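Local coordinates for actin binding protein family protein (Entamoeba histolytica HM-1:IMSS, PDB 6K2F) that probably inhibits actin polymerization by sequestering monomeric actin and takes part in motile and morphological processes, at residues L83-D88 / G120-F126. Residues are numbered along the deposited sequence; the frame is centred on the assembly and turned at random.
Sequences LAYIPD and GTVFSDF
The ring of Tyr-85 lies between Pro-87 and Phe-123. Pro-87 CD sits over the centre of one face, 3.6 Å above the plane. Phe-123 meets the opposite face edge-on in a T-shaped stack, with planes at 77° and centroids 5.5 Å apart. The approach is off-centre, with Phe-123 CE1 nearest the CZ-OH end of the tyrosine. Val-122 N and a water lie at the tyrosine edge. This is the ADF-homology fold, here the N-terminal domain of twinfilin. Asp-125 CB lies above one face of the Phe-126 ring, toward its rim. The CZ edge of that ring points at Ala-84 O, 3.5 Å away and near the ring plane.

Two parallel strands, 77-85 and 114-120, end together. Gly-120 N donates to Ala-84 O (2.9 Å). Gly-120 O accepts from Ile-86 N, with an N-H...O angle of 174°, so Gly-120 bonds to both neighbours of Tyr-85. The chain then turns through a short 3-10 segment toward helix 127-137. Asp-125 OD2 braces this turn by accepting from Thr-121 N with its anti lone pair (2.8 Å).

The side chain of Phe-126 leaves its backbone toward the strand. With CG anti to the carbonyl carbon (chi1 -57°), CE1 meets Leu-83 CB and CE2 meets Tyr-85 CB. Leu-56 also touches Tyr-85 and both phenylalanines. The Tyr-85 hydroxyl hydrogen-bonds to Gly-59 N and to the edge water, which donates to Thr-121 O. A second water donates to the same Thr-121 O at 2.7 Å and accepts from Asp-88 N at 2.9 Å.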
loop_
_atom_site.group_PDB
_atom_site.type_symbol
_atom_site.label_atom_id
_atom_site.label_comp_id
_atom_site.label_asym_id
_atom_site.label_seq_id
_atom_site.Cartn_x
_atom_site.Cartn_y
_atom_site.Cartn_z
ATOM N N LEU A 83 -3.976 -0.326 16.328
ATOM C CA LEU A 83 -5.355 -0.839 16.478
ATOM C C LEU A 83 -5.255 -2.044 17.400
ATOM O O LEU A 83 -4.488 -2.956 17.085
ATOM C CB LEU A 83 -5.914 -1.229 15.115
ATOM C CG LEU A 83 -5.820 -0.163 14.022
ATOM C CD1 LEU A 83 -6.469 -0.670 12.747
ATOM C CD2 LEU A 83 -6.439 1.150 14.455
ATOM N N ALA A 84 -5.964 -2.035 18.515
ATOM C CA ALA A 84 -5.917 -3.183 19.438
ATOM C C ALA A 84 -7.331 -3.740 19.494
ATOM O O ALA A 84 -8.218 -3.054 20.060
ATOM C CB ALA A 84 -5.432 -2.761 20.785
ATOM N N TYR A 85 -7.519 -4.918 18.903
ATOM C CA TYR A 85 -8.810 -5.641 18.926
ATOM C C TYR A 85 -8.770 -6.552 20.149
ATOM O O TYR A 85 -7.983 -7.494 20.147
ATOM C CB TYR A 85 -9.036 -6.416 17.630
ATOM C CG TYR A 85 -10.226 -7.345 17.698
ATOM C CD1 TYR A 85 -11.492 -6.875 17.990
ATOM C CD2 TYR A 85 -10.083 -8.704 17.503
ATOM C CE1 TYR A 85 -12.579 -7.730 18.070
ATOM C CE2 TYR A 85 -11.158 -9.563 17.592
ATOM C CZ TYR A 85 -12.420 -9.084 17.874
ATOM O OH TYR A 85 -13.475 -9.953 17.981
ATOM N N ILE A 86 -9.498 -6.185 21.185
ATOM C CA ILE A 86 -9.490 -6.934 22.462
ATOM C C ILE A 86 -10.939 -7.185 22.821
ATOM O O ILE A 86 -11.547 -6.426 23.580
ATOM C CB ILE A 86 -8.701 -6.187 23.552
ATOM C CG1 ILE A 86 -7.291 -5.854 23.066
ATOM C CG2 ILE A 86 -8.702 -7.008 24.842
ATOM C CD1 ILE A 86 -6.523 -4.966 24.008
ATOM N N PRO A 87 -11.557 -8.242 22.234
ATOM C CA PRO A 87 -12.975 -8.506 22.442
ATOM C C PRO A 87 -13.303 -8.840 23.900
ATOM O O PRO A 87 -12.508 -9.492 24.547
ATOM C CB PRO A 87 -13.280 -9.659 21.476
ATOM C CG PRO A 87 -11.938 -10.320 21.218
ATOM C CD PRO A 87 -10.936 -9.183 21.283
ATOM N N ASP A 88 -14.461 -8.399 24.378
ATOM C CA ASP A 88 -14.870 -8.504 25.799
ATOM C C ASP A 88 -14.961 -9.975 26.209
ATOM O O ASP A 88 -14.780 -10.249 27.408
ATOM C CB ASP A 88 -16.210 -7.820 26.042
ATOM C CG ASP A 88 -16.175 -6.311 26.025
ATOM O OD1 ASP A 88 -15.090 -5.742 26.281
ATOM O OD2 ASP A 88 -17.253 -5.722 25.800
ATOM N N GLY A 120 -10.499 -1.340 20.492
ATOM C CA GLY A 120 -11.832 -1.732 20.006
ATOM C C GLY A 120 -12.166 -3.124 20.483
ATOM O O GLY A 120 -11.236 -3.878 20.770
ATOM N N THR A 121 -13.452 -3.438 20.615
ATOM C CA THR A 121 -13.885 -4.757 21.160
ATOM C C THR A 121 -14.704 -5.526 20.133
ATOM O O THR A 121 -15.020 -6.681 20.409
ATOM C CB THR A 121 -14.651 -4.568 22.473
ATOM O OG1 THR A 121 -15.907 -3.938 22.188
ATOM C CG2 THR A 121 -13.849 -3.750 23.470
ATOM N N VAL A 122 -15.078 -4.893 19.026
ATOM C CA VAL A 122 -15.899 -5.533 17.955
ATOM C C VAL A 122 -15.302 -5.083 16.620
ATOM O O VAL A 122 -14.636 -4.021 16.572
ATOM C CB VAL A 122 -17.385 -5.163 18.083
ATOM C CG1 VAL A 122 -18.015 -5.714 19.339
ATOM C CG2 VAL A 122 -17.571 -3.669 18.069
ATOM N N PHE A 123 -15.524 -5.854 15.572
ATOM C CA PHE A 123 -15.033 -5.524 14.216
ATOM C C PHE A 123 -15.503 -4.133 13.793
ATOM O O PHE A 123 -14.732 -3.388 13.136
ATOM C CB PHE A 123 -15.524 -6.538 13.199
ATOM C CG PHE A 123 -14.852 -7.889 13.216
ATOM C CD1 PHE A 123 -14.202 -8.385 14.333
ATOM C CD2 PHE A 123 -14.934 -8.682 12.084
ATOM C CE1 PHE A 123 -13.611 -9.629 14.300
ATOM C CE2 PHE A 123 -14.337 -9.930 12.053
ATOM C CZ PHE A 123 -13.675 -10.391 13.157
ATOM N N SER A 124 -16.714 -3.758 14.162
ATOM C CA SER A 124 -17.347 -2.491 13.732
ATOM C C SER A 124 -16.665 -1.288 14.413
ATOM O O SER A 124 -16.959 -0.140 14.014
ATOM C CB SER A 124 -18.837 -2.532 13.975
ATOM O OG SER A 124 -19.153 -2.648 15.357
ATOM N N ASP A 125 -15.783 -1.511 15.384
ATOM C CA ASP A 125 -14.916 -0.436 15.936
ATOM C C ASP A 125 -13.782 -0.069 14.983
ATOM O O ASP A 125 -13.076 0.943 15.251
ATOM C CB ASP A 125 -14.327 -0.798 17.292
ATOM C CG ASP A 125 -15.345 -0.803 18.414
ATOM O OD1 ASP A 125 -16.377 -0.055 18.328
ATOM O OD2 ASP A 125 -15.116 -1.576 19.380
ATOM N N PHE A 126 -13.591 -0.849 13.933
ATOM C CA PHE A 126 -12.503 -0.659 12.954
ATOM C C PHE A 126 -13.112 -0.444 11.580
ATOM O O PHE A 126 -14.308 -0.114 11.464
ATOM C CB PHE A 126 -11.529 -1.830 13.101
ATOM C CG PHE A 126 -10.986 -1.962 14.502
ATOM C CD1 PHE A 126 -10.056 -1.059 14.990
ATOM C CD2 PHE A 126 -11.382 -2.993 15.343
ATOM C CE1 PHE A 126 -9.558 -1.151 16.281
ATOM C CE2 PHE A 126 -10.850 -3.108 16.626
ATOM C CZ PHE A 126 -9.943 -2.190 17.097
HETATM O O HOH W 1 -15.842 -8.943 18.658
HETATM O O HOH W 2 -16.456 -7.426 22.561
#